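Local coordinates for protein nicotinate phosphoribosyltransferase (Vibrio cholerae, PDB 4HL7) that probably catalyses the ATP-driven synthesis of nicotinate D-ribonucleotide from nicotinate and 5-phosphoribosyl diphosphate, a step of NAD biosynthesis, at residues N278-N281 against A287-G290; C297-G302 against A332-E337. All coordinates share one frame; numbering follows the deposited sequence.

Contact 1: residues N278-N281 against A287-G290; sequences NDFN and AYDG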
ATOM      1  N   ASN A 278     -11.885   1.151 -20.165  1.00 16.77           N
ATOM      2  CA  ASN A 278     -11.814   2.013 -21.338  1.00 19.32           C
ATOM      3  C   ASN A 278     -10.426   2.515 -21.644  1.00 20.03           C
ATOM      4  O   ASN A 278     -10.120   2.828 -22.803  1.00 20.15           O
ATOM      5  CB  ASN A 278     -12.742   3.228 -21.220  1.00 22.56           C
ATOM      6  CG  ASN A 278     -14.186   2.843 -21.336  1.00 33.85           C
ATOM      7  OD1 ASN A 278     -14.507   1.743 -21.831  1.00 37.98           O
ATOM      8  ND2 ASN A 278     -15.087   3.735 -20.876  1.00 34.26           N
ATOM      9  N   ASP A 279      -9.572   2.583 -20.630  1.00 16.42           N
ATOM     10  CA  ASP A 279      -8.184   3.026 -20.866  1.00 17.52           C
ATOM     11  C   ASP A 279      -7.222   1.885 -21.179  1.00 15.96           C
ATOM     12  O   ASP A 279      -6.182   2.093 -21.819  1.00 17.19           O
ATOM     13  CB  ASP A 279      -7.657   3.833 -19.622  1.00 17.69           C
ATOM     14  CG  ASP A 279      -8.267   5.244 -19.536  1.00 20.11           C
ATOM     15  OD1 ASP A 279      -8.740   5.819 -20.563  1.00 20.82           O
ATOM     16  OD2 ASP A 279      -8.302   5.775 -18.430  1.00 21.46           O
ATOM     17  N   PHE A 280      -7.564   0.693 -20.732  1.00 14.87           N
ATOM     18  CA  PHE A 280      -6.607  -0.440 -20.694  1.00 15.94           C
ATOM     19  C   PHE A 280      -6.674  -1.147 -22.041  1.00 14.47           C
ATOM     20  O   PHE A 280      -7.263  -2.226 -22.154  1.00 17.22           O
ATOM     21  CB  PHE A 280      -6.976  -1.362 -19.526  1.00 15.73           C
ATOM     22  CG  PHE A 280      -5.844  -2.298 -19.048  1.00 14.46           C
ATOM     23  CD1 PHE A 280      -4.544  -1.832 -18.797  1.00 15.39           C
ATOM     24  CD2 PHE A 280      -6.132  -3.639 -18.793  1.00 14.92           C
ATOM     25  CE1 PHE A 280      -3.554  -2.706 -18.358  1.00 16.21           C
ATOM     26  CE2 PHE A 280      -5.144  -4.524 -18.374  1.00 15.61           C
ATOM     27  CZ  PHE A 280      -3.849  -4.043 -18.111  1.00 17.63           C
ATOM     28  N   ASN A 281      -6.113  -0.486 -23.093  1.00 15.15           N
ATOM     29  CA  ASN A 281      -6.230  -1.012 -24.436  1.00 15.73           C
ATOM     30  C   ASN A 281      -5.317  -2.244 -24.682  1.00 15.68           C
ATOM     31  O   ASN A 281      -4.605  -2.741 -23.805  1.00 14.39           O
ATOM     32  CB  ASN A 281      -5.952   0.096 -25.450  1.00 14.40           C
ATOM     33  CG  ASN A 281      -4.588   0.690 -25.287  1.00 15.19           C
ATOM     34  OD1 ASN A 281      -3.625  -0.017 -25.148  1.00 16.61           O
ATOM     35  ND2 ASN A 281      -4.509   2.030 -25.330  1.00 17.27           N
ATOM     36  N   ALA A 287       1.212  -5.499 -22.403  1.00 14.10           N
ATOM     37  CA  ALA A 287       2.470  -5.146 -21.761  1.00 14.93           C
ATOM     38  C   ALA A 287       2.408  -5.346 -20.232  1.00 14.39           C
ATOM     39  O   ALA A 287       3.384  -5.770 -19.628  1.00 15.49           O
ATOM     40  CB  ALA A 287       2.804  -3.685 -22.067  1.00 15.87           C
ATOM     41  N   TYR A 288       1.268  -5.033 -19.616  1.00 13.63           N
ATOM     42  CA  TYR A 288       1.148  -5.197 -18.163  1.00 13.80           C
ATOM     43  C   TYR A 288       1.100  -6.683 -17.751  1.00 15.46           C
ATOM     44  O   TYR A 288       0.519  -7.500 -18.432  1.00 15.00           O
ATOM     45  CB  TYR A 288      -0.099  -4.447 -17.656  1.00 12.94           C
ATOM     46  CG  TYR A 288       0.244  -3.034 -17.293  1.00 12.55           C
ATOM     47  CD1 TYR A 288       0.387  -2.667 -15.961  1.00 15.33           C
ATOM     48  CD2 TYR A 288       0.417  -2.070 -18.299  1.00 13.35           C
ATOM     49  CE1 TYR A 288       0.725  -1.363 -15.611  1.00 16.94           C
ATOM     50  CE2 TYR A 288       0.792  -0.753 -17.962  1.00 13.59           C
ATOM     51  CZ  TYR A 288       0.974  -0.442 -16.617  1.00 16.57           C
ATOM     52  OH  TYR A 288       1.347   0.834 -16.252  1.00 15.44           O
ATOM     53  N   ASP A 289       1.719  -7.009 -16.620  1.00 15.51           N
ATOM     54  CA  ASP A 289       1.754  -8.343 -16.116  1.00 15.07           C
ATOM     55  C   ASP A 289       0.435  -8.712 -15.478  1.00 16.48           C
ATOM     56  O   ASP A 289       0.137  -9.906 -15.288  1.00 17.58           O
ATOM     57  CB  ASP A 289       2.890  -8.457 -15.106  1.00 17.96           C
ATOM     58  CG  ASP A 289       4.251  -8.131 -15.751  1.00 19.89           C
ATOM     59  OD1 ASP A 289       4.602  -8.825 -16.718  1.00 21.08           O
ATOM     60  OD2 ASP A 289       4.860  -7.075 -15.408  1.00 19.70           O
ATOM     61  N   GLY A 290      -0.363  -7.708 -15.140  1.00 15.86           N
ATOM     62  CA  GLY A 290      -1.639  -8.015 -14.515  1.00 17.04           C
ATOM     63  C   GLY A 290      -2.202  -6.800 -13.796  1.00 13.52           C
ATOM     64  O   GLY A 290      -1.733  -5.629 -13.998  1.00 13.78           O
TER
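Phe280 and Tyr288 make the whole side-chain contact here, an offset edge-to-face aromatic pair. The edge of the phenyl ring is turned toward the face of the tyrosine; the two planes stand 70° apart and the ring centroids are 5.8 Å apart. The edge does not come in over the middle of the tyrosine ring but at the end nearest the backbone. Phe280 CZ lies 3.8 Å from Tyr288 CB, which sits at the phenyl edge close to the ring plane, and Phe280 CE1 comes within 4.0 Å of Tyr288 CG. With CG anti to the backbone N (chi1 -160°), the phenyl group reaches across from a backbone that is itself well separated from Tyr288, the CA atoms of the pair being 9.4 Å apart. Both residues follow directly on helix ends: Phe280 comes after helix 273-279, where it centres an inverse gamma turn, and Tyr288 after helix 282-287. Together these helices form the connection between parallel strands 265-267 and 290-293, a beta-alpha-beta crossover in the TIM-barrel-like part of the enzyme. The aromatic pair thus spans the second short helix from one end to the other. The tyrosine hydroxyl is hydrogen-bonded to Leu252 O, and the tyrosine side chain packs on Trp255 and Leu256 of helix 247-258. Phe280 is covered in turn by Met305 and Tyr309 of helix 298-311, and its carbonyl oxygen is hydrogen-bonded to His308 NE2.

Contact 2: residues C297-G302 against A332-E337; sequences CPFRWG and ALELCE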
ATOM      1  N   CYS A 297     -16.608  -6.047  -5.133  1.00 20.42           N
ATOM      2  CA  CYS A 297     -16.670  -7.510  -5.098  1.00 19.77           C
ATOM      3  C   CYS A 297     -15.528  -8.090  -5.942  1.00 18.18           C
ATOM      4  O   CYS A 297     -15.380  -7.729  -7.124  1.00 17.66           O
ATOM      5  CB  CYS A 297     -17.990  -7.970  -5.699  1.00 23.01           C
ATOM      6  SG  CYS A 297     -18.099  -9.779  -5.936  1.00 24.18           S
ATOM      7  N   PRO A 298     -14.694  -8.967  -5.342  1.00 16.98           N
ATOM      8  CA  PRO A 298     -13.558  -9.515  -6.118  1.00 17.36           C
ATOM      9  C   PRO A 298     -13.993 -10.501  -7.209  1.00 19.33           C
ATOM     10  O   PRO A 298     -13.275 -10.708  -8.190  1.00 17.23           O
ATOM     11  CB  PRO A 298     -12.738 -10.250  -5.035  1.00 16.65           C
ATOM     12  CG  PRO A 298     -13.759 -10.658  -4.012  1.00 19.28           C
ATOM     13  CD  PRO A 298     -14.722  -9.491  -3.965  1.00 19.29           C
ATOM     14  N   PHE A 299     -15.104 -11.183  -6.982  1.00 18.33           N
ATOM     15  CA  PHE A 299     -15.603 -12.151  -7.987  1.00 18.67           C
ATOM     16  C   PHE A 299     -16.041 -11.468  -9.298  1.00 19.44           C
ATOM     17  O   PHE A 299     -15.599 -11.841 -10.398  1.00 18.16           O
ATOM     18  CB  PHE A 299     -16.733 -13.011  -7.353  1.00 18.54           C
ATOM     19  CG  PHE A 299     -16.295 -13.683  -6.072  1.00 21.56           C
ATOM     20  CD1 PHE A 299     -16.545 -13.071  -4.828  1.00 21.73           C
ATOM     21  CD2 PHE A 299     -15.579 -14.885  -6.103  1.00 21.27           C
ATOM     22  CE1 PHE A 299     -16.004 -13.643  -3.649  1.00 22.95           C
ATOM     23  CE2 PHE A 299     -15.098 -15.477  -4.915  1.00 22.82           C
ATOM     24  CZ  PHE A 299     -15.331 -14.831  -3.697  1.00 24.28           C
ATOM     25  N   ARG A 300     -16.919 -10.487  -9.163  1.00 17.10           N
ATOM     26  CA  ARG A 300     -17.357  -9.648 -10.286  1.00 18.01           C
ATOM     27  C   ARG A 300     -16.166  -8.947 -10.978  1.00 18.26           C
ATOM     28  O   ARG A 300     -16.135  -8.820 -12.188  1.00 18.22           O
ATOM     29  CB  ARG A 300     -18.310  -8.579  -9.796  1.00 19.49           C
ATOM     30  CG  ARG A 300     -18.987  -7.829 -10.970  1.00 23.01           C
ATOM     31  N   TRP A 301     -15.244  -8.428 -10.177  1.00 16.73           N
ATOM     32  CA  TRP A 301     -14.033  -7.750 -10.699  1.00 16.97           C
ATOM     33  C   TRP A 301     -13.227  -8.704 -11.556  1.00 17.02           C
ATOM     34  O   TRP A 301     -12.844  -8.381 -12.707  1.00 17.37           O
ATOM     35  CB  TRP A 301     -13.172  -7.276  -9.525  1.00 15.26           C
ATOM     36  CG  TRP A 301     -11.835  -6.658  -9.939  1.00 15.49           C
ATOM     37  CD1 TRP A 301     -11.554  -5.306 -10.317  1.00 15.95           C
ATOM     38  CD2 TRP A 301     -10.601  -7.350  -9.995  1.00 15.27           C
ATOM     39  NE1 TRP A 301     -10.200  -5.187 -10.629  1.00 16.54           N
ATOM     40  CE2 TRP A 301      -9.576  -6.384 -10.407  1.00 15.62           C
ATOM     41  CE3 TRP A 301     -10.216  -8.667  -9.701  1.00 14.59           C
ATOM     42  CZ2 TRP A 301      -8.264  -6.750 -10.565  1.00 15.24           C
ATOM     43  CZ3 TRP A 301      -8.885  -9.028  -9.860  1.00 15.40           C
ATOM     44  CH2 TRP A 301      -7.926  -8.084 -10.309  1.00 16.10           C
ATOM     45  N   GLY A 302     -12.922  -9.867 -10.996  1.00 15.78           N
ATOM     46  CA  GLY A 302     -12.004 -10.789 -11.690  1.00 16.91           C
ATOM     47  C   GLY A 302     -12.708 -11.282 -12.945  1.00 18.02           C
ATOM     48  O   GLY A 302     -12.071 -11.449 -14.002  1.00 15.71           O
ATOM     49  N   ALA A 332      -9.297 -15.953   0.901  1.00 16.89           N
ATOM     50  CA  ALA A 332      -8.316 -16.238  -0.138  1.00 17.74           C
ATOM     51  C   ALA A 332      -8.642 -17.612  -0.742  1.00 17.88           C
ATOM     52  O   ALA A 332      -8.707 -17.756  -1.984  1.00 19.72           O
ATOM     53  CB  ALA A 332      -6.922 -16.196   0.428  1.00 16.15           C
ATOM     54  N   LEU A 333      -8.942 -18.595   0.132  1.00 18.20           N
ATOM     55  CA  LEU A 333      -9.227 -19.964  -0.405  1.00 18.59           C
ATOM     56  C   LEU A 333     -10.457 -19.975  -1.297  1.00 17.92           C
ATOM     57  O   LEU A 333     -10.518 -20.700  -2.303  1.00 19.21           O
ATOM     58  CB  LEU A 333      -9.311 -21.005   0.705  1.00 18.19           C
ATOM     59  CG  LEU A 333      -8.014 -21.247   1.498  1.00 20.14           C
ATOM     60  CD1 LEU A 333      -8.186 -22.341   2.598  1.00 22.79           C
ATOM     61  CD2 LEU A 333      -6.799 -21.548   0.609  1.00 22.40           C
ATOM     62  N   GLU A 334     -11.473 -19.215  -0.922  1.00 18.85           N
ATOM     63  CA  GLU A 334     -12.673 -19.064  -1.756  1.00 18.82           C
ATOM     64  C   GLU A 334     -12.327 -18.508  -3.142  1.00 20.06           C
ATOM     65  O   GLU A 334     -12.906 -18.938  -4.188  1.00 19.02           O
ATOM     66  CB  GLU A 334     -13.678 -18.124  -1.067  1.00 20.66           C
ATOM     67  CG  GLU A 334     -15.008 -18.025  -1.767  1.00 22.19           C
ATOM     68  CD  GLU A 334     -15.945 -16.997  -1.132  1.00 23.53           C
ATOM     69  OE1 GLU A 334     -17.154 -17.129  -1.407  1.00 27.15           O
ATOM     70  OE2 GLU A 334     -15.480 -16.069  -0.396  1.00 21.41           O
ATOM     71  N   LEU A 335     -11.450 -17.512  -3.159  1.00 19.16           N
ATOM     72  CA  LEU A 335     -11.012 -16.900  -4.429  1.00 17.06           C
ATOM     73  C   LEU A 335     -10.189 -17.910  -5.219  1.00 17.53           C
ATOM     74  O   LEU A 335     -10.321 -17.954  -6.458  1.00 17.69           O
ATOM     75  CB  LEU A 335     -10.238 -15.594  -4.163  1.00 15.78           C
ATOM     76  CG  LEU A 335     -11.258 -14.476  -3.864  1.00 16.44           C
ATOM     77  CD1 LEU A 335     -10.530 -13.293  -3.203  1.00 19.04           C
ATOM     78  CD2 LEU A 335     -12.003 -13.988  -5.092  1.00 19.50           C
ATOM     79  N   CYS A 336      -9.371 -18.724  -4.508  1.00 16.73           N
ATOM     80  CA  CYS A 336      -8.590 -19.800  -5.189  1.00 18.83           C
ATOM     81  C   CYS A 336      -9.505 -20.725  -5.997  1.00 18.86           C
ATOM     82  O   CYS A 336      -9.219 -21.027  -7.149  1.00 17.75           O
ATOM     83  CB  CYS A 336      -7.841 -20.657  -4.194  1.00 18.15           C
ATOM     84  SG  CYS A 336      -6.407 -19.854  -3.432  1.00 20.35           S
ATOM     85  N   GLU A 337     -10.601 -21.171  -5.363  1.00 17.46           N
ATOM     86  CA  GLU A 337     -11.521 -22.104  -6.031  1.00 20.60           C
ATOM     87  C   GLU A 337     -12.214 -21.448  -7.216  1.00 20.46           C
ATOM     88  O   GLU A 337     -12.459 -22.104  -8.254  1.00 21.76           O
ATOM     89  CB  GLU A 337     -12.530 -22.638  -5.016  1.00 19.48           C
ATOM     90  CG  GLU A 337     -11.811 -23.608  -4.071  1.00 21.36           C
ATOM     91  CD  GLU A 337     -12.623 -24.087  -2.883  1.00 25.54           C
ATOM     92  OE1 GLU A 337     -12.415 -25.250  -2.517  1.00 23.39           O
ATOM     93  OE2 GLU A 337     -13.451 -23.313  -2.300  1.00 27.13           O
TER
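Leu335 CD2 lies over one face of the Phe299 ring, offset toward the rim. This is a CH-pi contact, with CD2 3.8 Å from the ring centroid and 27° off the normal. Phe299 CE2 and Leu335 CD2 are 3.4 Å apart. Within its own segment the ring has Cys297 SG at an edge, in plane, and Tyr338 of helix 329-339 meets it edge-to-face. Glu334 crosses the far end of the phenyl at about a right angle, its CD 3.4 Å from Phe299 CZ, with ring and carboxylate planes 61° apart. CG of Glu334 is anti to the backbone N and the chain runs on extended, carrying the carboxylate to the ring. Leu335 CD2 has a second neighbour in Pro298 CB at 3.8 Å, so this one methyl is shared by the first two residues of helix 298-311. Cys297 is the N-cap of that helix, its SG accepting a nearly straight hydrogen bond from Arg300 N. The axes of the two helical segments pass 11.3 Å apart at -33°, running broadly the same way. On the sheet side, Pro298 touches His293 of strand 290-293 and Leu335 touches Phe347 of strand 344-349, while Leu333 packs helix 329-339 against helix 155-174.

In the fold
The two contacts follow one another along the chain and do not touch; their centres are 20 Å apart and their nearest atoms about 7 Å. What joins them is strand 290-293 and helix 298-311. Contact 1 closes at Gly290, where the strand begins, and contact 2 opens just past its end, at the start of the helix. That same helix serves both, receiving Phe280 farther along its length. Tyr288 of contact 1 touches Ile230, two residues before His232, the predicted autophosphorylation site, unmodified in this structure; that is a relation in sequence and sets no distance. Both contacts lie where the shell of helices and connections meets the parallel strands.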